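Local coordinates for protein putative hydrolase (Acinetobacter sp. NBRC 100985, PDB 4XUK) that is a two-zinc hydrolase of the metallo-beta-lactamase superfamily that hydrolyses organophosphates and probably also lactones, at residues Asp102-Thr107 with Ala128-Ser133. The protein carries 2 engineered substitutions. Numbering follows the deposited sequence.
Sequences DTILLT and ATVYVS
Strands 103-105 and 129-133 run side by side as a parallel pair in one of the mixed sheets of the metallo-beta-lactamase fold, between strand 69-72 and strand 177-180. The first strand leads, just beyond Thr107, to the zinc ligands His108 and His110. Four backbone hydrogen bonds form the seam. Asp102 O accepts Thr129 N at 3.2 Å with the donor well above its carbonyl plane, whereas Ile104 O takes Tyr131 N at 2.8 Å, nearly head-on to the carbonyl. Thr129 and Tyr131 also accept through their carbonyls, Thr129 O from Ile104 N and Tyr131 O from Leu106 N, the latter at 2.9 Å.

On one face, the Tyr131 ring leans back beside the first strand, with Ile104 O at its edge near the ring plane. With CG beside its own backbone N (chi1 -70°), the ring has Thr103 CG2 approaching CD1 obliquely at 3.8 Å, and Leu105 CD2 meets Tyr131 CB at 3.9 Å. The hydroxyl of Thr103 turns elsewhere, to the side-chain amide of Gln187. On the other face Ile104 and Val130 lie alongside each other, pointing the same way, and Ile104 CD1 reaches Ala128 CB at 3.9 Å. Val130 CG1, placed anti to the backbone N (chi1 174°), extends forward to Leu106 CD1, 3.6 Å away; Phe177 of the next strand packs against Val130 as well.

Past the last direct bond, a water lies between the diverging ends, accepting from Ser133 N and 3.0 Å from Thr107 O, while Ser133 OG caps Glu136 N at the start of helix 134-141. Backbone bonds thus fix the register, and Ile104, Leu106, Ala128 and Val130 make an apolar layer on one face, the zinc ligands following in sequence.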
# COMPACT_ATOMS: atom_id res chain seq x y z
N ASP A 102 -23.20 -8.14 12.89
CA ASP A 102 -24.45 -8.91 12.72
C ASP A 102 -24.26 -10.29 12.06
O ASP A 102 -24.98 -11.19 12.32
CB ASP A 102 -25.41 -8.19 11.74
CG ASP A 102 -25.66 -6.82 12.09
OD1 ASP A 102 -26.08 -6.57 13.20
OD2 ASP A 102 -25.41 -5.96 11.29
N THR A 103 -23.32 -10.35 11.14
CA THR A 103 -23.03 -11.51 10.33
C THR A 103 -21.52 -11.71 10.11
O THR A 103 -20.79 -10.78 9.87
CB THR A 103 -23.70 -11.42 8.97
OG1 THR A 103 -25.05 -11.09 9.11
CG2 THR A 103 -23.55 -12.71 8.20
N ILE A 104 -21.11 -12.96 10.17
CA ILE A 104 -19.73 -13.31 9.85
C ILE A 104 -19.75 -14.37 8.75
O ILE A 104 -20.38 -15.41 8.90
CB ILE A 104 -18.99 -13.85 11.11
CG1 ILE A 104 -18.92 -12.76 12.19
CG2 ILE A 104 -17.60 -14.39 10.74
CD1 ILE A 104 -18.29 -13.20 13.50
N LEU A 105 -19.09 -14.07 7.64
CA LEU A 105 -18.94 -15.04 6.55
C LEU A 105 -17.51 -15.59 6.57
O LEU A 105 -16.53 -14.83 6.58
CB LEU A 105 -19.24 -14.41 5.19
CG LEU A 105 -20.56 -13.68 5.05
CD1 LEU A 105 -20.68 -13.02 3.68
CD2 LEU A 105 -21.76 -14.56 5.35
N LEU A 106 -17.40 -16.91 6.58
CA LEU A 106 -16.10 -17.56 6.58
C LEU A 106 -15.82 -18.15 5.20
O LEU A 106 -16.63 -18.90 4.67
CB LEU A 106 -16.07 -18.67 7.64
CG LEU A 106 -16.27 -18.17 9.08
CD1 LEU A 106 -16.24 -19.32 10.06
CD2 LEU A 106 -15.22 -17.11 9.46
N THR A 107 -14.68 -17.80 4.61
CA THR A 107 -14.34 -18.37 3.31
C THR A 107 -14.05 -19.86 3.45
O THR A 107 -14.37 -20.65 2.56
CB THR A 107 -13.14 -17.66 2.67
OG1 THR A 107 -12.01 -17.69 3.57
CG2 THR A 107 -13.50 -16.22 2.32
N ALA A 128 -23.55 -11.72 16.45
CA ALA A 128 -23.30 -12.18 15.09
C ALA A 128 -23.68 -13.64 14.89
O ALA A 128 -23.48 -14.49 15.77
CB ALA A 128 -21.83 -11.99 14.74
N THR A 129 -24.20 -13.93 13.71
CA THR A 129 -24.25 -15.32 13.30
C THR A 129 -23.22 -15.61 12.21
O THR A 129 -22.99 -14.81 11.28
CB THR A 129 -25.69 -15.81 13.00
OG1 THR A 129 -25.73 -16.63 11.82
CG2 THR A 129 -26.61 -14.67 12.89
N VAL A 130 -22.59 -16.76 12.38
CA VAL A 130 -21.45 -17.18 11.59
C VAL A 130 -21.93 -18.17 10.53
O VAL A 130 -22.69 -19.11 10.84
CB VAL A 130 -20.40 -17.85 12.51
CG1 VAL A 130 -19.26 -18.43 11.71
CG2 VAL A 130 -19.89 -16.84 13.55
N TYR A 131 -21.51 -17.92 9.29
CA TYR A 131 -21.82 -18.79 8.15
C TYR A 131 -20.56 -19.36 7.52
O TYR A 131 -19.55 -18.66 7.39
CB TYR A 131 -22.52 -18.01 7.04
CG TYR A 131 -23.92 -17.57 7.34
CD1 TYR A 131 -24.17 -16.44 8.11
CD2 TYR A 131 -25.00 -18.26 6.82
CE1 TYR A 131 -25.47 -16.03 8.38
CE2 TYR A 131 -26.30 -17.87 7.08
CZ TYR A 131 -26.53 -16.75 7.85
OH TYR A 131 -27.82 -16.36 8.10
N VAL A 132 -20.65 -20.60 7.06
CA VAL A 132 -19.58 -21.22 6.28
C VAL A 132 -20.28 -22.25 5.38
O VAL A 132 -21.42 -22.64 5.67
CB VAL A 132 -18.54 -21.87 7.21
CG1 VAL A 132 -19.14 -23.11 7.89
CG2 VAL A 132 -17.25 -22.20 6.46
N SER A 133 -19.64 -22.68 4.30
CA SER A 133 -20.34 -23.57 3.37
C SER A 133 -20.62 -24.94 3.99
O SER A 133 -19.86 -25.43 4.83
CB SER A 133 -19.58 -23.72 2.06
OG SER A 133 -18.57 -24.71 2.18
O HOH W 1 -17.12 -21.80 3.04